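Local coordinates for protein flavin-dependent monooxygenase, oxygenase subunit HsaA (Rhodococcus sp., PDB 2RFQ) that catalyses the flavin-dependent ortho-hydroxylation of the steroid phenol 3-HSA to the catechol 3,4-DHSA during cholesterol breakdown, at residues 25-30 with 77-82; 60-65 with 224-229; 115-120 with 140-145. One frame throughout, in Å; residues are numbered along the deposited sequence. Where two conformers were deposited one is given.

In the fold
All three contacts are largely buried, and each has its own chemistry. Interaction 1 joins the starts of two helices, 27-33 and 80-96, within the N-terminal helical domain, and it is thin and nonpolar. Interaction 2 ties that domain to the loop that leads into helix 233-266. It mixes side-chain packing with two bridging waters. Interaction 3 lies nearest the centre of the chain, in the beta domain, and is almost wholly polar, built from serine hydroxyls and waters. Helix 80-96 links interactions 1 and 3, because it begins in the first and packs on strand 116-119 of the third. Their nearest atoms are about 7 Å apart. Interaction 3 is nested within the loop closed by interaction 2.

Interaction 1 (25-30 with 77-82); sequences ERAQET and SACGST
Ala27 and Thr30, one turn apart on helix 27-33, meet the beginning of helix 80-96 through their methyl groups. The CB of Ala27 lies 4.4 Å from Cys79 SG. The methyl CG2 of Thr30 reaches the same sulfur, at 4.3 Å, and also the CB of Ser81, at 4.3 Å. Thr30 is turned so that its hydroxyl serves its own helix: OG1 bonds to Arg26 O at 3.0 Å, with the donor lying above the carbonyl plane. That carbonyl also accepts from Thr30 N. The bond fixes the rotation about CA-CB and leaves the methyl to face the other segment. Cys79 is the N-cap of helix 80-96. Its SG is swung opposite the backbone N (chi1 173°), where it accepts from Thr82 N at 3.4 Å with an N-H...S angle of 161°. The sulfur therefore caps one helix while it packs against the other. Around the pair, Thr30 also touches Ile36 and Pro37, and Ala78 rests on Leu20 and Leu23 of helix 11-25. No hydrogen bond crosses between the two segments. The chemistry implies a join by shape and van der Waals contact alone: the Thr30 hydroxyl and the Cys79 sulfur each bond within their own segment.

Interaction 2 (60-65 with 224-229); sequences GYQADP and NTAPVY
This is a water-bridged loop-to-loop contact at the helical N-terminal domain of an acyl-CoA dehydrogenase-like fold. Residues 60-65 lead into helix 65-76, and residues 224-229 lead into helix 233-266. Gln62 and Val228 carry most of the buried surface. The amide of Gln62 lies against the methyl of Ala226, with both CD and NE2 3.6 Å from Ala226 CB. Its CB sits by the phenol of Tyr229, 3.4 Å from OH, and its amide plane is turned 74° from the ring. CG of Gln62 stands between the backbone N and carbonyl carbon (chi1 49°), and the chain then runs extended over Ala226. OE1 accepts from Glu56 N and from a water at 2.7 Å, which in turn accepts from Ala226 N. With Gln62 cut back to an alanine, Glu56 N and this water are likely to lose their acceptor, and the Ala226 methyl its cover. Tyr229 OH is bonded to Leu53 O, which holds the ring end near Gln62. A second water donates to Gln62 O and accepts from Val228 N. Val228 places CG1 over the centre of its neighbour Tyr229's ring. Its other methyl, CG2, opposite the backbone N, packs 3.8 Å from Pro65 CD and 3.5 Å from Ala63 O.

Interaction 3 (115-120 with 140-145); sequences RISSSY and AWSSGC
Ser119 OG donates to Ala140 O at 2.7 Å, in the carbonyl plane and with a C=O...O angle of 156°. The hydroxyl is placed there by a chi1 of 179°, which points it away from its own backbone N and across to the other strand. Ser142 makes the second strong bond. Its OG donates to Ser118 O at 2.8 Å, from well above the carbonyl plane. Ser142 CA also makes a C-H...O contact with the same oxygen. The hydroxyls of Ser117 and Ser142 lie 3.0 Å apart, so Ser142 OG sits between Ser117 OG and the Ser118 carbonyl.

Three waters extend the network. One links Ser117 OG with Cys145 O. Another accepts from Ser118 N and donates to Ser143 O. The third donates to Ser118 O and accepts from Ser143 N. Strands 116-119 and 140-142, the latter weakly bonded, run roughly antiparallel (149°). Side chains and waters thus join the two segments, where no direct backbone hydrogen bond does. The backbone of strand 116-119 pairs instead with strand 150-159.

A type II turn from Ser142 to Cys145, closed by Cys145 N to Ser142 O at 3.1 Å, carries Cys145 back to Ser117. There Cys145 CB packs 3.5 Å from Ser117 OG. Farther out, Ser142 rests on Val195, and Trp141 packs on Ala346 of a second subunit. Ser143 OG is bonded to Ser192 OG and weakly to Trp84 NE1.

By similarity, Ser118, Ser119, Tyr120, Trp141, Ser142 and Ser143 bind FMN. The arrangement is consistent with the flavin site of the acyl-CoA dehydrogenase-like fold, formed at the ends of beta-domain strands.

Interaction 1 (25-30 with 77-82)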
loop_
_atom_site.group_PDB
_atom_site.type_symbol
_atom_site.label_atom_id
_atom_site.label_comp_id
_atom_site.label_asym_id
_atom_site.label_seq_id
_atom_site.Cartn_x
_atom_site.Cartn_y
_atom_site.Cartn_z
ATOM N N GLU A 25 -10.467 28.809 -15.454
ATOM C CA GLU A 25 -11.845 29.144 -15.816
ATOM C C GLU A 25 -12.303 28.396 -17.059
ATOM O O GLU A 25 -13.481 28.060 -17.182
ATOM C CB GLU A 25 -11.993 30.647 -16.021
ATOM C CG GLU A 25 -11.873 31.432 -14.740
ATOM C CD GLU A 25 -11.868 32.926 -14.954
ATOM O OE1 GLU A 25 -11.639 33.374 -16.096
ATOM O OE2 GLU A 25 -12.088 33.657 -13.967
ATOM N N ARG A 26 -11.364 28.113 -17.964
ATOM C CA ARG A 26 -11.694 27.469 -19.220
ATOM C C ARG A 26 -11.623 25.952 -19.161
ATOM O O ARG A 26 -11.901 25.291 -20.171
ATOM C CB ARG A 26 -10.730 27.928 -20.319
ATOM C CG ARG A 26 -10.802 29.407 -20.622
ATOM C CD ARG A 26 -9.952 29.662 -21.826
ATOM N NE ARG A 26 -10.222 31.000 -22.346
ATOM C CZ ARG A 26 -9.326 31.753 -22.978
ATOM N NH1 ARG A 26 -8.101 31.302 -23.205
ATOM N NH2 ARG A 26 -9.674 32.962 -23.404
ATOM N N ALA A 27 -11.214 25.395 -18.017
ATOM C CA ALA A 27 -10.988 23.930 -17.969
ATOM C C ALA A 27 -12.210 23.090 -18.400
ATOM O O ALA A 27 -12.034 22.104 -19.127
ATOM C CB ALA A 27 -10.465 23.503 -16.612
ATOM N N GLN A 28 -13.438 23.453 -17.977
ATOM C CA GLN A 28 -14.590 22.619 -18.394
ATOM C C GLN A 28 -14.839 22.767 -19.878
ATOM O O GLN A 28 -15.099 21.795 -20.572
ATOM C CB GLN A 28 -15.902 22.865 -17.608
ATOM C CG GLN A 28 -16.967 21.770 -17.955
ATOM C CD GLN A 28 -16.473 20.310 -17.684
ATOM O OE1 GLN A 28 -15.907 20.032 -16.647
ATOM N NE2 GLN A 28 -16.724 19.399 -18.616
ATOM N N GLU A 29 -14.758 24.001 -20.377
ATOM C CA GLU A 29 -14.953 24.220 -21.796
ATOM C C GLU A 29 -13.931 23.426 -22.626
ATOM O O GLU A 29 -14.264 22.819 -23.655
ATOM C CB GLU A 29 -14.876 25.715 -22.134
ATOM C CG GLU A 29 -15.240 26.003 -23.585
ATOM C CD GLU A 29 -15.549 27.469 -23.851
ATOM O OE1 GLU A 29 -16.219 28.095 -23.004
ATOM O OE2 GLU A 29 -15.188 27.947 -24.943
ATOM N N THR A 30 -12.682 23.441 -22.173
ATOM C CA THR A 30 -11.622 22.707 -22.845
ATOM C C THR A 30 -11.964 21.214 -22.900
ATOM O O THR A 30 -11.815 20.577 -23.938
ATOM C CB THR A 30 -10.294 22.947 -22.107
ATOM O OG1 THR A 30 -9.987 24.344 -22.229
ATOM C CG2 THR A 30 -9.154 22.092 -22.711
ATOM N N SER A 77 -1.054 22.564 -13.427
ATOM C CA SER A 77 -1.755 22.760 -12.158
ATOM C C SER A 77 -3.076 23.540 -12.318
ATOM O O SER A 77 -3.903 23.560 -11.391
ATOM C CB SER A 77 -0.847 23.446 -11.141
ATOM O OG SER A 77 -0.680 24.830 -11.417
ATOM N N ALA A 78 -3.198 24.249 -13.446
ATOM C CA ALA A 78 -4.433 24.992 -13.794
ATOM C C ALA A 78 -5.380 24.200 -14.695
ATOM O O ALA A 78 -6.599 24.243 -14.509
ATOM C CB ALA A 78 -4.103 26.326 -14.440
ATOM N N CYS A 79 -4.825 23.494 -15.676
ATOM C CA CYS A 79 -5.645 22.722 -16.606
ATOM C C CYS A 79 -4.786 21.543 -17.053
ATOM O O CYS A 79 -3.722 21.750 -17.672
ATOM C CB CYS A 79 -6.056 23.583 -17.790
ATOM S SG CYS A 79 -6.909 22.600 -19.093
ATOM N N GLY A 80 -5.222 20.326 -16.698
ATOM C CA GLY A 80 -4.433 19.137 -16.997
ATOM C C GLY A 80 -4.184 18.964 -18.484
ATOM O O GLY A 80 -3.055 18.673 -18.915
ATOM N N SER A 81 -5.244 19.093 -19.280
ATOM C CA SER A 81 -5.092 18.983 -20.735
ATOM C C SER A 81 -4.169 20.047 -21.327
ATOM O O SER A 81 -3.320 19.738 -22.184
ATOM C CB SER A 81 -6.451 19.003 -21.458
ATOM O OG SER A 81 -7.215 17.830 -21.179
ATOM N N THR A 82 -4.333 21.296 -20.897
ATOM C CA THR A 82 -3.471 22.362 -21.413
ATOM C C THR A 82 -2.017 22.096 -21.021
ATOM O O THR A 82 -1.111 22.255 -21.846
ATOM C CB THR A 82 -3.941 23.742 -20.925
ATOM O OG1 THR A 82 -5.300 23.934 -21.349
ATOM C CG2 THR A 82 -3.105 24.847 -21.577
#

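Interaction 2 (60-65 with 224-229)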
loop_
_atom_site.group_PDB
_atom_site.type_symbol
_atom_site.label_atom_id
_atom_site.label_comp_id
_atom_site.label_asym_id
_atom_site.label_seq_id
_atom_site.Cartn_x
_atom_site.Cartn_y
_atom_site.Cartn_z
ATOM N N GLY A 60 14.842 31.685 -29.498
ATOM C CA GLY A 60 14.467 30.891 -28.316
ATOM C C GLY A 60 15.376 31.089 -27.119
ATOM O O GLY A 60 16.440 31.735 -27.216
ATOM N N TYR A 61 14.963 30.534 -25.978
ATOM C CA TYR A 61 15.724 30.668 -24.738
ATOM C C TYR A 61 16.775 29.587 -24.542
ATOM O O TYR A 61 17.642 29.748 -23.684
ATOM C CB TYR A 61 14.796 30.621 -23.513
ATOM C CG TYR A 61 13.836 31.785 -23.383
ATOM C CD1 TYR A 61 14.190 32.932 -22.670
ATOM C CD2 TYR A 61 12.548 31.712 -23.928
ATOM C CE1 TYR A 61 13.288 34.001 -22.524
ATOM C CE2 TYR A 61 11.648 32.768 -23.789
ATOM C CZ TYR A 61 12.019 33.908 -23.082
ATOM O OH TYR A 61 11.138 34.964 -22.960
ATOM N N GLN A 62 16.685 28.488 -25.304
ATOM C CA GLN A 62 17.525 27.291 -25.049
ATOM C C GLN A 62 17.822 27.098 -23.559
ATOM O O GLN A 62 18.979 27.038 -23.112
ATOM C CB GLN A 62 18.804 27.289 -25.897
ATOM C CG GLN A 62 19.595 28.584 -25.862
ATOM C CD GLN A 62 20.727 28.574 -26.855
ATOM O OE1 GLN A 62 20.561 28.140 -28.008
ATOM N NE2 GLN A 62 21.906 29.054 -26.419
ATOM N N ALA A 63 16.741 27.010 -22.791
ATOM C CA ALA A 63 16.763 27.216 -21.352
ATOM C C ALA A 63 17.304 26.019 -20.592
ATOM O O ALA A 63 17.319 24.900 -21.114
ATOM C CB ALA A 63 15.343 27.523 -20.863
ATOM N N ASP A 64 17.736 26.267 -19.359
ATOM C CA ASP A 64 17.854 25.229 -18.322
ATOM C C ASP A 64 16.572 24.373 -18.366
ATOM O O ASP A 64 15.467 24.900 -18.263
ATOM C CB ASP A 64 17.971 25.973 -16.977
ATOM C CG ASP A 64 18.189 25.059 -15.779
ATOM O OD1 ASP A 64 17.820 23.865 -15.808
ATOM O OD2 ASP A 64 18.747 25.581 -14.799
ATOM N N PRO A 65 16.703 23.047 -18.558
ATOM C CA PRO A 65 15.499 22.209 -18.685
ATOM C C PRO A 65 14.619 22.228 -17.454
ATOM O O PRO A 65 13.409 22.014 -17.587
ATOM C CB PRO A 65 16.049 20.796 -18.999
ATOM C CG PRO A 65 17.479 20.846 -18.513
ATOM C CD PRO A 65 17.947 22.272 -18.704
ATOM N N ASN A 224 23.528 24.259 -32.967
ATOM C CA ASN A 224 22.823 24.411 -31.697
ATOM C C ASN A 224 23.651 23.774 -30.581
ATOM O O ASN A 224 23.469 22.605 -30.231
ATOM C CB ASN A 224 21.407 23.826 -31.783
ATOM C CG ASN A 224 20.536 24.559 -32.795
ATOM O OD1 ASN A 224 20.619 25.780 -32.928
ATOM N ND2 ASN A 224 19.683 23.817 -33.504
ATOM N N THR A 225 24.576 24.568 -30.049
ATOM C CA THR A 225 25.635 24.060 -29.171
ATOM C C THR A 225 25.282 24.138 -27.678
ATOM O O THR A 225 26.095 23.707 -26.825
ATOM C CB THR A 225 26.973 24.829 -29.412
ATOM O OG1 THR A 225 26.756 26.208 -29.098
ATOM C CG2 THR A 225 27.413 24.708 -30.879
ATOM N N ALA A 226 24.100 24.680 -27.351
ATOM C CA ALA A 226 23.714 24.847 -25.944
ATOM C C ALA A 226 23.694 23.483 -25.227
ATOM O O ALA A 226 23.316 22.465 -25.831
ATOM C CB ALA A 226 22.369 25.532 -25.809
ATOM N N PRO A 227 24.126 23.449 -23.953
ATOM C CA PRO A 227 24.192 22.143 -23.259
ATOM C C PRO A 227 22.846 21.428 -23.131
ATOM O O PRO A 227 22.822 20.195 -23.051
ATOM C CB PRO A 227 24.785 22.485 -21.881
ATOM C CG PRO A 227 24.509 24.001 -21.711
ATOM C CD PRO A 227 24.682 24.541 -23.113
ATOM N N VAL A 228 21.736 22.162 -23.138
ATOM C CA VAL A 228 20.436 21.492 -23.014
ATOM C C VAL A 228 20.209 20.470 -24.154
ATOM O O VAL A 228 19.532 19.449 -23.948
ATOM C CB VAL A 228 19.256 22.506 -22.914
ATOM C CG1 VAL A 228 19.051 23.266 -24.235
ATOM C CG2 VAL A 228 17.967 21.790 -22.498
ATOM N N TYR A 229 20.800 20.713 -25.334
ATOM C CA TYR A 229 20.562 19.806 -26.481
ATOM C C TYR A 229 21.386 18.516 -26.404
ATOM O O TYR A 229 21.209 17.626 -27.245
ATOM C CB TYR A 229 20.728 20.525 -27.840
ATOM C CG TYR A 229 19.837 21.729 -27.914
ATOM C CD1 TYR A 229 18.441 21.584 -27.825
ATOM C CD2 TYR A 229 20.366 23.017 -27.993
ATOM C CE1 TYR A 229 17.586 22.689 -27.801
ATOM C CE2 TYR A 229 19.537 24.123 -28.002
ATOM C CZ TYR A 229 18.149 23.961 -27.916
ATOM O OH TYR A 229 17.317 25.046 -27.900
HETATM O O HOH W 1 21.209 25.317 -22.390
HETATM O O HOH W 2 22.364 26.424 -29.129
#

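Interaction 3 (115-120 with 140-145)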
loop_
_atom_site.group_PDB
_atom_site.type_symbol
_atom_site.label_atom_id
_atom_site.label_comp_id
_atom_site.label_asym_id
_atom_site.label_seq_id
_atom_site.Cartn_x
_atom_site.Cartn_y
_atom_site.Cartn_z
ATOM N N ARG A 115 4.554 25.652 -34.571
ATOM C CA ARG A 115 4.517 24.523 -33.639
ATOM C C ARG A 115 4.481 23.191 -34.391
ATOM O O ARG A 115 4.050 23.108 -35.558
ATOM C CB ARG A 115 3.295 24.621 -32.729
ATOM C CG ARG A 115 3.403 25.736 -31.694
ATOM C CD ARG A 115 2.172 25.760 -30.805
ATOM N NE ARG A 115 1.014 26.406 -31.419
ATOM C CZ ARG A 115 0.803 27.729 -31.410
ATOM N NH1 ARG A 115 1.702 28.566 -30.864
ATOM N NH2 ARG A 115 -0.292 28.224 -31.983
ATOM N N ILE A 116 4.916 22.163 -33.683
ATOM C CA ILE A 116 5.058 20.814 -34.239
ATOM C C ILE A 116 4.353 19.881 -33.262
ATOM O O ILE A 116 4.498 20.060 -32.047
ATOM C CB ILE A 116 6.585 20.438 -34.276
ATOM C CG1 ILE A 116 7.373 21.406 -35.168
ATOM C CG2 ILE A 116 6.827 19.022 -34.780
ATOM C CD1 ILE A 116 8.152 22.427 -34.370
ATOM N N SER A 117 3.578 18.915 -33.768
ATOM C CA SER A 117 2.993 17.892 -32.877
ATOM C C SER A 117 3.745 16.595 -33.104
ATOM O O SER A 117 4.634 16.545 -33.969
ATOM C CB SER A 117 1.476 17.735 -33.081
ATOM O OG SER A 117 1.158 17.080 -34.300
ATOM N N SER A 118 3.441 15.554 -32.333
ATOM C CA SER A 118 4.176 14.304 -32.554
ATOM C C SER A 118 3.341 13.083 -32.323
ATOM O O SER A 118 2.255 13.154 -31.743
ATOM C CB SER A 118 5.371 14.215 -31.601
ATOM O OG SER A 118 4.887 14.069 -30.263
ATOM N N SER A 119 3.877 11.950 -32.761
ATOM C CA SER A 119 3.392 10.662 -32.284
ATOM C C SER A 119 4.594 9.752 -32.427
ATOM O O SER A 119 4.978 9.411 -33.539
ATOM C CB SER A 119 2.206 10.176 -33.120
ATOM O OG SER A 119 1.749 8.898 -32.678
ATOM N N TYR A 120 5.235 9.424 -31.305
ATOM C CA TYR A 120 6.538 8.726 -31.401
ATOM C C TYR A 120 6.452 7.211 -31.433
ATOM O O TYR A 120 7.424 6.538 -31.835
ATOM C CB TYR A 120 7.479 9.173 -30.280
ATOM C CG TYR A 120 7.957 10.603 -30.373
ATOM C CD1 TYR A 120 8.740 11.042 -31.450
ATOM C CD2 TYR A 120 7.650 11.522 -29.361
ATOM C CE1 TYR A 120 9.194 12.384 -31.503
ATOM C CE2 TYR A 120 8.094 12.838 -29.400
ATOM C CZ TYR A 120 8.868 13.270 -30.486
ATOM O OH TYR A 120 9.339 14.571 -30.542
ATOM N N ALA A 140 -1.780 7.693 -34.041
ATOM C CA ALA A 140 -2.744 8.126 -33.007
ATOM C C ALA A 140 -2.076 8.897 -31.879
ATOM O O ALA A 140 -0.842 8.974 -31.790
ATOM C CB ALA A 140 -3.477 6.909 -32.428
ATOM N N TRP A 141 -2.915 9.476 -31.027
ATOM C CA TRP A 141 -2.480 10.117 -29.793
ATOM C C TRP A 141 -1.549 11.320 -30.015
ATOM O O TRP A 141 -0.622 11.542 -29.214
ATOM C CB TRP A 141 -1.849 9.098 -28.804
ATOM C CG TRP A 141 -2.662 7.829 -28.563
ATOM C CD1 TRP A 141 -2.766 6.762 -29.409
ATOM C CD2 TRP A 141 -3.435 7.488 -27.402
ATOM N NE1 TRP A 141 -3.571 5.785 -28.860
ATOM C CE2 TRP A 141 -3.996 6.211 -27.629
ATOM C CE3 TRP A 141 -3.698 8.134 -26.186
ATOM C CZ2 TRP A 141 -4.815 5.563 -26.684
ATOM C CZ3 TRP A 141 -4.503 7.496 -25.247
ATOM C CH2 TRP A 141 -5.060 6.217 -25.504
ATOM N N SER A 142 -1.796 12.111 -31.069
ATOM C CA SER A 142 -0.957 13.295 -31.318
ATOM C C SER A 142 -1.573 14.478 -30.578
ATOM O O SER A 142 -2.367 15.228 -31.115
ATOM C CB SER A 142 -0.808 13.581 -32.827
ATOM O OG SER A 142 0.203 14.574 -33.023
ATOM N N SER A 143 -1.190 14.612 -29.313
ATOM C CA SER A 143 -1.737 15.661 -28.460
ATOM C C SER A 143 -1.527 17.039 -29.050
ATOM O O SER A 143 -0.409 17.403 -29.447
ATOM C CB SER A 143 -1.101 15.617 -27.068
ATOM O OG SER A 143 -1.357 14.359 -26.463
ATOM N N GLY A 144 -2.613 17.819 -29.076
ATOM C CA GLY A 144 -2.559 19.189 -29.601
ATOM C C GLY A 144 -2.248 19.298 -31.094
ATOM O O GLY A 144 -1.856 20.365 -31.559
ATOM N N CYS A 145 -2.473 18.225 -31.857
ATOM C CA CYS A 145 -2.100 18.239 -33.275
ATOM C C CYS A 145 -2.784 19.362 -34.095
ATOM O O CYS A 145 -2.207 19.846 -35.064
ATOM C CB CYS A 145 -2.302 16.862 -33.923
ATOM S SG CYS A 145 -3.978 16.215 -33.801
HETATM O O HOH W 3 -0.307 18.382 -36.408
HETATM O O HOH W 4 1.934 16.162 -29.944
HETATM O O HOH W 5 1.652 13.660 -28.603
#